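Local coordinates for putative sarcosine dimethylglycine methyltransferase (Galdieria sulphuraria, PDB 2O57), which probably transfers methyl groups from S-adenosylmethionine to sarcosine and dimethylglycine, at residues A[57-62]-A[242-247]; A[68-73]-A[153-158]; A[75-80]-A[180-185]; A[99-104]-A[131-136]. One frame throughout, in Å; residues are numbered along the deposited sequence.

Interaction 1: residues A[57-62]-A[242-247]; sequences DEIREA and YSKVKA
K244 lays its side chain past I59, the two running in opposite directions, and hooks its ammonium onto the backbone just ahead of helix 59-76. Its CB rests 3.7 Å from I59 CD1 and equally near I59 CG1. CG stands anti to the carbonyl carbon (chi1 -61°), and bends at chi2 and chi3 turn the chain toward D57, where CE comes within 3.3 Å of D57 O. At the tip, NZ donates to D57 O over 2.8 Å, tilted 27° from the carbonyl plane, and also to V54 O in the preceding loop. The contact thus ties the N-terminal end of helix 59-76, with E58 as its N-cap residue, to helix 235-251, which lies outside the seven-stranded sheet of this Rossmann-like methyltransferase fold. Water 1 accepts from K244 NZ and lies 3.0 Å from E58 OE1, to which it can donate, so it may bridge two opposite charges that do not touch. With an alanine here, D57 O, V54 O and the water are likely to lose their ammonium partner. The I59 CD1 methyl ends 3.6 Å from K244 C and also meets V245 CG2 at 3.9 Å. The D57 carboxylate is engaged by R65 in a salt bridge.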
loop_
_atom_site.group_PDB
_atom_site.type_symbol
_atom_site.label_atom_id
_atom_site.label_comp_id
_atom_site.label_asym_id
_atom_site.label_seq_id
_atom_site.Cartn_x
_atom_site.Cartn_y
_atom_site.Cartn_z
ATOM N N ASP A 57 12.903 10.956 13.333
ATOM C CA ASP A 57 11.644 11.383 12.727
ATOM C C ASP A 57 10.648 11.758 13.827
ATOM O O ASP A 57 10.826 11.401 14.977
ATOM C CB ASP A 57 11.102 10.262 11.826
ATOM C CG ASP A 57 10.108 10.763 10.776
ATOM O OD1 ASP A 57 10.026 11.970 10.529
ATOM O OD2 ASP A 57 9.417 9.928 10.176
ATOM N N GLU A 58 9.650 12.554 13.509
ATOM C CA GLU A 58 8.662 12.895 14.525
ATOM C C GLU A 58 7.328 12.211 14.220
ATOM O O GLU A 58 6.939 12.058 13.056
ATOM C CB GLU A 58 8.468 14.423 14.606
ATOM C CG GLU A 58 9.744 15.264 14.813
ATOM C CD GLU A 58 10.265 15.253 16.231
ATOM O OE1 GLU A 58 9.717 14.490 17.083
ATOM O OE2 GLU A 58 11.237 16.029 16.494
ATOM N N ILE A 59 6.623 11.823 15.281
ATOM C CA ILE A 59 5.341 11.148 15.163
ATOM C C ILE A 59 4.320 12.049 14.414
ATOM O O ILE A 59 3.610 11.587 13.548
ATOM C CB ILE A 59 4.842 10.743 16.569
ATOM C CG1 ILE A 59 5.777 9.668 17.153
ATOM C CG2 ILE A 59 3.342 10.347 16.550
ATOM C CD1 ILE A 59 5.416 9.203 18.559
ATOM N N ARG A 60 4.261 13.331 14.766
ATOM C CA ARG A 60 3.397 14.293 14.068
ATOM C C ARG A 60 3.615 14.237 12.544
ATOM O O ARG A 60 2.668 14.108 11.768
ATOM C CB ARG A 60 3.688 15.734 14.571
ATOM C CG ARG A 60 3.054 16.857 13.751
ATOM C CD ARG A 60 1.538 16.872 13.867
ATOM N NE ARG A 60 1.092 17.397 15.155
ATOM C CZ ARG A 60 -0.031 17.044 15.780
ATOM N NH1 ARG A 60 -0.848 16.125 15.243
ATOM N NH2 ARG A 60 -0.335 17.617 16.953
ATOM N N GLU A 61 4.871 14.362 12.133
ATOM C CA GLU A 61 5.229 14.351 10.705
ATOM C C GLU A 61 4.791 13.033 10.053
ATOM O O GLU A 61 4.173 13.046 9.005
ATOM C CB GLU A 61 6.748 14.536 10.532
ATOM C CG GLU A 61 7.224 15.967 10.517
ATOM C CD GLU A 61 6.748 16.723 9.251
ATOM O OE1 GLU A 61 7.530 16.842 8.261
ATOM O OE2 GLU A 61 5.577 17.164 9.245
ATOM N N ALA A 62 5.138 11.891 10.671
ATOM C CA ALA A 62 4.738 10.574 10.142
ATOM C C ALA A 62 3.206 10.386 10.051
ATOM O O ALA A 62 2.702 9.831 9.083
ATOM C CB ALA A 62 5.327 9.469 10.986
ATOM N N TYR A 242 4.581 2.248 17.020
ATOM C CA TYR A 242 4.430 1.886 18.415
ATOM C C TYR A 242 5.720 2.003 19.228
ATOM O O TYR A 242 5.651 2.413 20.390
ATOM C CB TYR A 242 3.732 0.543 18.550
ATOM C CG TYR A 242 2.280 0.678 18.166
ATOM C CD1 TYR A 242 1.468 1.655 18.779
ATOM C CD2 TYR A 242 1.722 -0.109 17.179
ATOM C CE1 TYR A 242 0.128 1.811 18.421
ATOM C CE2 TYR A 242 0.357 0.045 16.814
ATOM C CZ TYR A 242 -0.409 0.983 17.431
ATOM O OH TYR A 242 -1.728 1.111 17.081
ATOM N N SER A 243 6.878 1.761 18.584
ATOM C CA SER A 243 8.184 2.046 19.213
ATOM C C SER A 243 8.348 3.554 19.531
ATOM O O SER A 243 8.784 3.934 20.643
ATOM C CB SER A 243 9.345 1.579 18.288
ATOM O OG SER A 243 9.280 0.175 18.113
ATOM N N LYS A 244 8.005 4.421 18.567
ATOM C CA LYS A 244 8.084 5.870 18.808
ATOM C C LYS A 244 7.079 6.342 19.877
ATOM O O LYS A 244 7.405 7.192 20.725
ATOM C CB LYS A 244 7.822 6.641 17.511
ATOM C CG LYS A 244 8.852 6.353 16.380
ATOM C CD LYS A 244 10.147 7.041 16.618
ATOM C CE LYS A 244 9.989 8.532 16.458
ATOM N NZ LYS A 244 11.259 9.242 16.676
ATOM N N VAL A 245 5.866 5.809 19.844
ATOM C CA VAL A 245 4.894 6.176 20.879
ATOM C C VAL A 245 5.389 5.740 22.272
ATOM O O VAL A 245 5.268 6.519 23.268
ATOM C CB VAL A 245 3.496 5.604 20.582
ATOM C CG1 VAL A 245 2.580 5.877 21.782
ATOM C CG2 VAL A 245 2.899 6.255 19.308
ATOM N N LYS A 246 5.972 4.541 22.367
ATOM C CA LYS A 246 6.525 4.088 23.645
ATOM C C LYS A 246 7.641 4.996 24.142
ATOM O O LYS A 246 7.733 5.262 25.350
ATOM C CB LYS A 246 7.012 2.635 23.564
ATOM C CG LYS A 246 7.377 2.044 24.940
ATOM C CD LYS A 246 7.696 0.517 24.875
ATOM C CE LYS A 246 8.987 0.324 24.167
ATOM N NZ LYS A 246 10.123 0.618 25.133
ATOM N N ALA A 247 8.505 5.441 23.223
ATOM C CA ALA A 247 9.589 6.360 23.572
ATOM C C ALA A 247 9.008 7.681 24.113
ATOM O O ALA A 247 9.500 8.220 25.089
ATOM C CB ALA A 247 10.480 6.627 22.318
HETATM O O HOH W 1 11.245 12.167 18.134
#

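Interaction 2: residues A[68-73]-A[153-158]; sequences EWLASE and FIWSQD
L70 sets its CD2 methyl over one face of the W155 indole, 3.6 Å from the centroid of the six-membered ring and only 8° off the ring normal, a CH-pi contact. The two side chains come from opposite directions: CG of L70 is anti to the backbone N (chi1 -165°), which carries the branch across to the ring, while its CB stays 3.7 Å from W155 CH2. L70 and W155 contribute most of the buried surface. A71 meets the same ring at its edge, with its backbone N 3.7 Å from W155 CZ3 and its CB a little farther off. Helix 59-76 here packs on the sheet of the Rossmann-like methyltransferase domain, running nearly antiparallel to strand 151-157: the axes of the short segments pass 10.9 Å apart at 158°. That separation is bridged by the large indole, whose other neighbours include A96 of helix 95-104 and L74. Q157 adds its CG, 3.9 Å from L70 CD2. Its OE1 accepts a weak hydrogen bond from W155 NE1 at 2.9 Å, while its NE2 donates to D67 OD1, so the amide links the strand back to the helix just before 68-73.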
loop_
_atom_site.group_PDB
_atom_site.type_symbol
_atom_site.label_atom_id
_atom_site.label_comp_id
_atom_site.label_asym_id
_atom_site.label_seq_id
_atom_site.Cartn_x
_atom_site.Cartn_y
_atom_site.Cartn_z
ATOM N N GLU A 68 -1.820 12.361 4.245
ATOM C CA GLU A 68 -1.543 12.741 2.841
ATOM C C GLU A 68 -1.623 11.523 1.933
ATOM O O GLU A 68 -2.201 11.602 0.852
ATOM C CB GLU A 68 -0.155 13.378 2.690
ATOM C CG GLU A 68 -0.017 14.763 3.341
ATOM C CD GLU A 68 -0.744 15.885 2.602
ATOM O OE1 GLU A 68 -1.207 15.683 1.451
ATOM O OE2 GLU A 68 -0.824 16.997 3.177
ATOM N N TRP A 69 -1.016 10.410 2.358
ATOM C CA TRP A 69 -1.023 9.164 1.549
ATOM C C TRP A 69 -2.462 8.657 1.370
ATOM O O TRP A 69 -2.896 8.389 0.249
ATOM C CB TRP A 69 -0.139 8.046 2.181
ATOM C CG TRP A 69 -0.471 6.661 1.647
ATOM C CD1 TRP A 69 -0.287 6.207 0.357
ATOM C CD2 TRP A 69 -1.075 5.570 2.374
ATOM N NE1 TRP A 69 -0.747 4.909 0.249
ATOM C CE2 TRP A 69 -1.217 4.491 1.468
ATOM C CE3 TRP A 69 -1.496 5.402 3.706
ATOM C CZ2 TRP A 69 -1.770 3.272 1.843
ATOM C CZ3 TRP A 69 -2.058 4.182 4.089
ATOM C CH2 TRP A 69 -2.186 3.122 3.152
ATOM N N LEU A 70 -3.200 8.513 2.467
ATOM C CA LEU A 70 -4.551 7.946 2.382
ATOM C C LEU A 70 -5.464 8.843 1.545
ATOM O O LEU A 70 -6.219 8.343 0.728
ATOM C CB LEU A 70 -5.195 7.691 3.755
ATOM C CG LEU A 70 -6.450 6.773 3.742
ATOM C CD1 LEU A 70 -6.073 5.281 3.385
ATOM C CD2 LEU A 70 -7.077 6.791 5.160
ATOM N N ALA A 71 -5.346 10.153 1.735
ATOM C CA ALA A 71 -6.130 11.124 0.991
ATOM C C ALA A 71 -5.756 11.061 -0.503
ATOM O O ALA A 71 -6.612 11.137 -1.358
ATOM C CB ALA A 71 -5.929 12.504 1.548
ATOM N N SER A 72 -4.470 10.865 -0.796
ATOM C CA SER A 72 -4.035 10.736 -2.182
ATOM C C SER A 72 -4.624 9.492 -2.852
ATOM O O SER A 72 -5.048 9.559 -4.000
ATOM C CB SER A 72 -2.498 10.762 -2.263
ATOM O OG SER A 72 -2.062 10.634 -3.608
ATOM N N GLU A 73 -4.688 8.373 -2.123
ATOM C CA GLU A 73 -5.239 7.123 -2.647
ATOM C C GLU A 73 -6.728 7.369 -2.947
ATOM O O GLU A 73 -7.194 7.084 -4.037
ATOM C CB GLU A 73 -5.040 5.953 -1.657
ATOM C CG GLU A 73 -3.535 5.585 -1.393
ATOM C CD GLU A 73 -2.884 4.846 -2.533
ATOM O OE1 GLU A 73 -3.605 4.387 -3.458
ATOM O OE2 GLU A 73 -1.654 4.704 -2.520
ATOM N N PHE A 153 -18.232 9.043 0.082
ATOM C CA PHE A 153 -17.057 8.338 0.598
ATOM C C PHE A 153 -17.094 8.206 2.125
ATOM O O PHE A 153 -17.816 8.941 2.827
ATOM C CB PHE A 153 -15.730 9.001 0.137
ATOM C CG PHE A 153 -15.482 10.359 0.735
ATOM C CD1 PHE A 153 -14.745 10.493 1.921
ATOM C CD2 PHE A 153 -15.957 11.524 0.101
ATOM C CE1 PHE A 153 -14.512 11.779 2.478
ATOM C CE2 PHE A 153 -15.722 12.801 0.640
ATOM C CZ PHE A 153 -14.986 12.919 1.837
ATOM N N ILE A 154 -16.377 7.195 2.598
ATOM C CA ILE A 154 -16.137 6.925 4.011
ATOM C C ILE A 154 -14.614 6.878 4.252
ATOM O O ILE A 154 -13.837 6.277 3.468
ATOM C CB ILE A 154 -16.766 5.593 4.495
ATOM C CG1 ILE A 154 -18.273 5.659 4.387
ATOM C CG2 ILE A 154 -16.312 5.245 5.973
ATOM C CD1 ILE A 154 -19.023 4.273 4.636
ATOM N N TRP A 155 -14.209 7.478 5.367
ATOM C CA TRP A 155 -12.820 7.524 5.800
ATOM C C TRP A 155 -12.835 6.971 7.203
ATOM O O TRP A 155 -13.676 7.402 8.038
ATOM C CB TRP A 155 -12.399 8.990 5.838
ATOM C CG TRP A 155 -11.040 9.361 6.464
ATOM C CD1 TRP A 155 -10.748 9.514 7.803
ATOM C CD2 TRP A 155 -9.841 9.695 5.754
ATOM N NE1 TRP A 155 -9.437 9.935 7.967
ATOM C CE2 TRP A 155 -8.855 10.048 6.727
ATOM C CE3 TRP A 155 -9.504 9.748 4.389
ATOM C CZ2 TRP A 155 -7.549 10.441 6.375
ATOM C CZ3 TRP A 155 -8.196 10.134 4.026
ATOM C CH2 TRP A 155 -7.242 10.502 5.027
ATOM N N SER A 156 -11.945 6.018 7.491
ATOM C CA SER A 156 -11.857 5.508 8.872
ATOM C C SER A 156 -10.421 5.098 9.185
ATOM O O SER A 156 -9.902 4.148 8.604
ATOM C CB SER A 156 -12.815 4.320 9.039
ATOM O OG SER A 156 -12.830 3.877 10.385
ATOM N N GLN A 157 -9.795 5.768 10.130
ATOM C CA GLN A 157 -8.399 5.485 10.472
ATOM C C GLN A 157 -8.289 4.852 11.851
ATOM O O GLN A 157 -8.588 5.505 12.878
ATOM C CB GLN A 157 -7.589 6.768 10.441
ATOM C CG GLN A 157 -7.321 7.280 9.038
ATOM C CD GLN A 157 -6.573 8.615 9.089
ATOM O OE1 GLN A 157 -7.054 9.593 9.659
ATOM N NE2 GLN A 157 -5.411 8.649 8.505
ATOM N N ASP A 158 -7.923 3.570 11.844
ATOM C CA ASP A 158 -7.584 2.785 13.054
ATOM C C ASP A 158 -8.751 2.652 14.031
ATOM O O ASP A 158 -8.548 2.458 15.216
ATOM C CB ASP A 158 -6.353 3.391 13.759
ATOM C CG ASP A 158 -5.125 3.471 12.828
ATOM O OD1 ASP A 158 -5.144 2.831 11.742
ATOM O OD2 ASP A 158 -4.154 4.154 13.209
#

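Interaction 3: residues A[75-80]-A[180-185]; sequences AMTGVL and RGVMAI
V182 receives T77 and V79 from the turn that ends helix 59-76, and the touching is done by its two methyls and CB. The segment 180-185 enters at R180, where the chain turns a corner, and the backbone O of R180 accepts a hydrogen bond from R292 NH1. G181 follows. At V182, CG1 lies anti to the backbone N (chi1 173°), which turns both methyls to T77 and lets CG2 reach V79 as well. CG1 faces T77, with T77 OG1 at 3.8 Å and T77 CG2 at 4.0 Å. CG2 sits between both partners, 3.6 Å from T77 OG1 and equally close to V79 CG1. T77 and V182 reach toward each other tip to tip, whereas V79 comes at a slant, its CG1 also 3.8 Å from V182 CB. The hydroxyl of T77 has its polar partner in L74 O, one turn back, so it can present its side to the valine methyls. G78, between the two contacting residues, has positive phi (86°), where a side chain would jam against the preceding carbonyl. Past V182, M183, a selenomethionine, turns away to I154 and F291, and A184 then packs on L74. A helix ending in a glycine turn and packed against neighbouring parallel strands, here 151-157 and 181-190, is in keeping with the layered alpha-beta-alpha build of Rossmann-like methyltransferases.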
loop_
_atom_site.group_PDB
_atom_site.type_symbol
_atom_site.label_atom_id
_atom_site.label_comp_id
_atom_site.label_asym_id
_atom_site.label_seq_id
_atom_site.Cartn_x
_atom_site.Cartn_y
_atom_site.Cartn_z
ATOM N N ALA A 75 -8.242 10.267 -3.461
ATOM C CA ALA A 75 -8.397 11.263 -4.540
ATOM C C ALA A 75 -8.299 10.638 -5.944
ATOM O O ALA A 75 -9.016 11.052 -6.889
ATOM C CB ALA A 75 -7.381 12.402 -4.381
HETATM N N MSE A 76 -7.415 9.634 -6.076
HETATM C CA MSE A 76 -7.235 8.921 -7.359
HETATM C C MSE A 76 -8.531 8.223 -7.796
HETATM O O MSE A 76 -8.712 7.961 -8.982
HETATM C CB MSE A 76 -6.066 7.901 -7.286
HETATM C CG MSE A 76 -4.684 8.541 -7.074
HETATM SE SE MSE A 76 -4.127 9.500 -8.636
HETATM C CE MSE A 76 -3.269 8.042 -9.591
ATOM N N THR A 77 -9.446 7.937 -6.862
ATOM C CA THR A 77 -10.732 7.299 -7.245
ATOM C C THR A 77 -11.786 8.292 -7.762
ATOM O O THR A 77 -12.865 7.864 -8.184
ATOM C CB THR A 77 -11.364 6.446 -6.078
ATOM O OG1 THR A 77 -11.932 7.315 -5.083
ATOM C CG2 THR A 77 -10.313 5.469 -5.455
ATOM N N GLY A 78 -11.486 9.596 -7.731
ATOM C CA GLY A 78 -12.435 10.613 -8.190
ATOM C C GLY A 78 -13.466 11.127 -7.198
ATOM O O GLY A 78 -14.172 12.077 -7.514
ATOM N N VAL A 79 -13.523 10.562 -5.989
ATOM C CA VAL A 79 -14.622 10.887 -5.051
ATOM C C VAL A 79 -14.441 12.201 -4.300
ATOM O O VAL A 79 -15.430 12.739 -3.755
ATOM C CB VAL A 79 -14.931 9.774 -4.004
ATOM C CG1 VAL A 79 -15.497 8.492 -4.691
ATOM C CG2 VAL A 79 -13.709 9.471 -3.106
ATOM N N LEU A 80 -13.232 12.755 -4.292
ATOM C CA LEU A 80 -12.957 13.936 -3.451
ATOM C C LEU A 80 -13.192 15.284 -4.185
ATOM O O LEU A 80 -12.363 16.200 -4.193
ATOM C CB LEU A 80 -11.589 13.825 -2.732
ATOM C CG LEU A 80 -11.343 12.602 -1.801
ATOM C CD1 LEU A 80 -9.907 12.621 -1.196
ATOM C CD2 LEU A 80 -12.360 12.589 -0.699
ATOM N N ARG A 180 -21.297 3.238 -6.078
ATOM C CA ARG A 180 -19.972 3.656 -6.567
ATOM C C ARG A 180 -19.234 4.589 -5.603
ATOM O O ARG A 180 -18.169 5.063 -5.923
ATOM C CB ARG A 180 -20.009 4.212 -7.991
ATOM C CG ARG A 180 -20.638 3.241 -9.022
ATOM C CD ARG A 180 -20.298 3.638 -10.486
ATOM N NE ARG A 180 -18.840 3.613 -10.739
ATOM C CZ ARG A 180 -18.088 2.510 -10.862
ATOM N NH1 ARG A 180 -18.603 1.282 -10.722
ATOM N NH2 ARG A 180 -16.787 2.631 -11.100
ATOM N N GLY A 181 -19.805 4.812 -4.420
ATOM C CA GLY A 181 -19.068 5.427 -3.313
ATOM C C GLY A 181 -17.841 4.638 -2.908
ATOM O O GLY A 181 -17.775 3.426 -3.120
ATOM N N VAL A 182 -16.853 5.317 -2.319
ATOM C CA VAL A 182 -15.572 4.679 -2.067
ATOM C C VAL A 182 -15.268 4.761 -0.567
ATOM O O VAL A 182 -15.505 5.802 0.059
ATOM C CB VAL A 182 -14.426 5.319 -2.931
ATOM C CG1 VAL A 182 -13.026 4.764 -2.545
ATOM C CG2 VAL A 182 -14.650 5.013 -4.422
HETATM N N MSE A 183 -14.757 3.673 0.006
HETATM C CA MSE A 183 -14.349 3.726 1.404
HETATM C C MSE A 183 -12.856 3.508 1.538
HETATM O O MSE A 183 -12.323 2.519 1.011
HETATM C CB MSE A 183 -15.079 2.663 2.220
HETATM C CG MSE A 183 -14.533 2.570 3.654
HETATM SE SE MSE A 183 -15.729 1.755 4.957
HETATM C CE MSE A 183 -15.608 -0.034 4.422
ATOM N N ALA A 184 -12.196 4.378 2.293
ATOM C CA ALA A 184 -10.774 4.206 2.599
ATOM C C ALA A 184 -10.613 3.959 4.101
ATOM O O ALA A 184 -11.061 4.771 4.925
ATOM C CB ALA A 184 -9.951 5.437 2.149
ATOM N N ILE A 185 -9.982 2.838 4.463
ATOM C CA ILE A 185 -9.768 2.499 5.882
ATOM C C ILE A 185 -8.332 2.148 6.155
ATOM O O ILE A 185 -7.581 1.732 5.233
ATOM C CB ILE A 185 -10.663 1.334 6.399
ATOM C CG1 ILE A 185 -10.276 -0.027 5.755
ATOM C CG2 ILE A 185 -12.124 1.660 6.171
ATOM C CD1 ILE A 185 -10.945 -1.227 6.460
#

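Interaction 4: residues A[99-104]-A[131-136]; sequences FLVRKF and ADNITV
V101 divides its two methyls between N133 and I134. CG1 lies 3.6 Å from N133 CB, and CG2 meets I134 CG1 at the same distance, with I134 CD1 behind it at 4.0 Å. With CG1 anti to the backbone N and CG2 anti to the carbonyl carbon (chi1 169°), the isopropyl group straddles the junction where the loop gives way to strand 134-138. On the other side, I134 places CG1 anti to its carbonyl carbon (chi1 -51°), which brings CG1 and CD1 up to the same methyl. Replacing this valine by glycine is likely to open a gap beside N133 CB and I134 CG1, leaving the I134 side chain less firmly held.

The next shell fixes both partners. V101 also packs on L130, just before the segment 131-136, and on I108 of strand 107-112. N133 and T135 form backbone hydrogen bonds with I108, and T135 has a second with C110, so the edge strand is stitched to its neighbour, while the T135 hydroxyl bonds to D109 OD1. I134 leans on C110 and, from helix 115-128, on N125. Within helix 95-104, the backbone bonds K103 N to F99 O and F104 N to L100 O, 3.0 and 2.8 Å, span V101 and hold its turn of helix.

Across the two segments no hydrogen bond forms; between 99-104 and 131-136 the closest contacts are carbon against carbon, so the fit depends on the shape of the side chains rather than on the direction of polar groups.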
loop_
_atom_site.group_PDB
_atom_site.type_symbol
_atom_site.label_atom_id
_atom_site.label_comp_id
_atom_site.label_asym_id
_atom_site.label_seq_id
_atom_site.Cartn_x
_atom_site.Cartn_y
_atom_site.Cartn_z
ATOM N N PHE A 99 -8.549 18.405 8.036
ATOM C CA PHE A 99 -7.552 18.195 6.948
ATOM C C PHE A 99 -8.227 18.023 5.559
ATOM O O PHE A 99 -7.872 18.702 4.583
ATOM C CB PHE A 99 -6.690 16.977 7.284
ATOM C CG PHE A 99 -5.805 16.500 6.158
ATOM C CD1 PHE A 99 -4.574 17.106 5.932
ATOM C CD2 PHE A 99 -6.188 15.428 5.351
ATOM C CE1 PHE A 99 -3.744 16.664 4.899
ATOM C CE2 PHE A 99 -5.360 14.958 4.318
ATOM C CZ PHE A 99 -4.141 15.566 4.099
ATOM N N LEU A 100 -9.209 17.130 5.476
ATOM C CA LEU A 100 -9.883 16.892 4.191
ATOM C C LEU A 100 -10.705 18.100 3.678
ATOM O O LEU A 100 -10.741 18.398 2.464
ATOM C CB LEU A 100 -10.752 15.637 4.302
ATOM C CG LEU A 100 -10.030 14.297 4.519
ATOM C CD1 LEU A 100 -11.114 13.235 4.672
ATOM C CD2 LEU A 100 -9.133 13.971 3.326
ATOM N N VAL A 101 -11.391 18.771 4.602
ATOM C CA VAL A 101 -12.199 19.938 4.256
ATOM C C VAL A 101 -11.274 21.059 3.710
ATOM O O VAL A 101 -11.532 21.585 2.619
ATOM C CB VAL A 101 -13.078 20.425 5.451
ATOM C CG1 VAL A 101 -13.725 21.815 5.146
ATOM C CG2 VAL A 101 -14.139 19.363 5.810
ATOM N N ARG A 102 -10.200 21.391 4.431
ATOM C CA ARG A 102 -9.274 22.448 3.969
ATOM C C ARG A 102 -8.618 22.066 2.629
ATOM O O ARG A 102 -8.369 22.936 1.792
ATOM C CB ARG A 102 -8.158 22.781 4.998
ATOM C CG ARG A 102 -8.606 23.223 6.417
ATOM C CD ARG A 102 -7.366 23.490 7.298
ATOM N NE ARG A 102 -7.631 23.667 8.735
ATOM C CZ ARG A 102 -8.069 24.812 9.239
ATOM N NH1 ARG A 102 -8.287 25.828 8.419
ATOM N NH2 ARG A 102 -8.282 24.959 10.540
ATOM N N LYS A 103 -8.340 20.777 2.425
ATOM C CA LYS A 103 -7.572 20.355 1.246
ATOM C C LYS A 103 -8.447 20.197 -0.015
ATOM O O LYS A 103 -8.059 20.640 -1.090
ATOM C CB LYS A 103 -6.787 19.056 1.522
ATOM C CG LYS A 103 -5.811 18.692 0.402
ATOM C CD LYS A 103 -4.852 17.628 0.847
ATOM C CE LYS A 103 -3.644 17.619 -0.057
ATOM N NZ LYS A 103 -2.817 18.810 0.279
ATOM N N PHE A 104 -9.628 19.604 0.146
ATOM C CA PHE A 104 -10.525 19.246 -0.978
ATOM C C PHE A 104 -11.843 20.040 -1.042
ATOM O O PHE A 104 -12.540 20.003 -2.057
ATOM C CB PHE A 104 -10.835 17.732 -0.931
ATOM C CG PHE A 104 -9.625 16.875 -1.109
ATOM C CD1 PHE A 104 -9.118 16.624 -2.393
ATOM C CD2 PHE A 104 -8.956 16.345 0.005
ATOM C CE1 PHE A 104 -7.979 15.836 -2.567
ATOM C CE2 PHE A 104 -7.807 15.545 -0.149
ATOM C CZ PHE A 104 -7.305 15.301 -1.434
ATOM N N ALA A 131 -17.523 25.057 10.565
ATOM C CA ALA A 131 -18.713 24.408 11.101
ATOM C C ALA A 131 -19.821 24.195 10.046
ATOM O O ALA A 131 -20.673 23.323 10.209
ATOM C CB ALA A 131 -19.228 25.169 12.293
ATOM N N ASP A 132 -19.801 24.965 8.956
ATOM C CA ASP A 132 -20.732 24.697 7.853
ATOM C C ASP A 132 -20.333 23.462 7.042
ATOM O O ASP A 132 -21.146 22.957 6.291
ATOM C CB ASP A 132 -20.831 25.886 6.914
ATOM C CG ASP A 132 -21.389 27.128 7.597
ATOM O OD1 ASP A 132 -22.189 26.993 8.557
ATOM O OD2 ASP A 132 -21.010 28.233 7.160
ATOM N N ASN A 133 -19.085 23.003 7.171
ATOM C CA ASN A 133 -18.629 21.842 6.406
ATOM C C ASN A 133 -18.496 20.576 7.214
ATOM O O ASN A 133 -18.465 19.483 6.645
ATOM C CB ASN A 133 -17.296 22.114 5.672
ATOM C CG ASN A 133 -17.480 22.913 4.362
ATOM O OD1 ASN A 133 -17.207 22.405 3.246
ATOM N ND2 ASN A 133 -17.932 24.162 4.493
ATOM N N ILE A 134 -18.413 20.709 8.538
ATOM C CA ILE A 134 -18.203 19.531 9.396
ATOM C C ILE A 134 -19.310 19.418 10.451
ATOM O O ILE A 134 -19.556 20.360 11.219
ATOM C CB ILE A 134 -16.798 19.527 10.083
ATOM C CG1 ILE A 134 -15.671 19.750 9.056
ATOM C CG2 ILE A 134 -16.573 18.187 10.870
ATOM C CD1 ILE A 134 -14.299 20.091 9.718
ATOM N N THR A 135 -19.980 18.269 10.473
ATOM C CA THR A 135 -20.943 18.006 11.525
ATOM C C THR A 135 -20.424 16.898 12.405
ATOM O O THR A 135 -19.701 16.024 11.948
ATOM C CB THR A 135 -22.342 17.644 10.993
ATOM O OG1 THR A 135 -22.280 16.342 10.407
ATOM C CG2 THR A 135 -22.789 18.617 9.961
ATOM N N VAL A 136 -20.776 16.919 13.675
ATOM C CA VAL A 136 -20.266 15.908 14.568
ATOM C C VAL A 136 -21.484 15.219 15.172
ATOM O O VAL A 136 -22.327 15.877 15.802
ATOM C CB VAL A 136 -19.390 16.523 15.727
ATOM C CG1 VAL A 136 -18.831 15.417 16.614
ATOM C CG2 VAL A 136 -18.232 17.368 15.183
#

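How the interactions relate
Helix 59-76 runs through interactions 1, 2 and 3 in chain order: its start meets helix 235-251, its middle strand 151-157, and its end with the following turn strand 181-190. Interactions 1 and 3 have centres 28 Å apart, whereas 2 and 3 are 9 Å apart and joined through neighbouring strands, I154 O lying 2.8 Å from A184 N. Interaction 4, between helix 95-104 and strand 134-138 at one edge of the sheet within this chain, is centred 14 Å from interaction 2, touching it where F99 packs on A71. Along the chain, interaction 4 falls within the spans of the other three, while 2 and 3 alternate. Interactions 2, 3 and 4 bind helices and the turn to one mixed sheet; interaction 1 joins two helices.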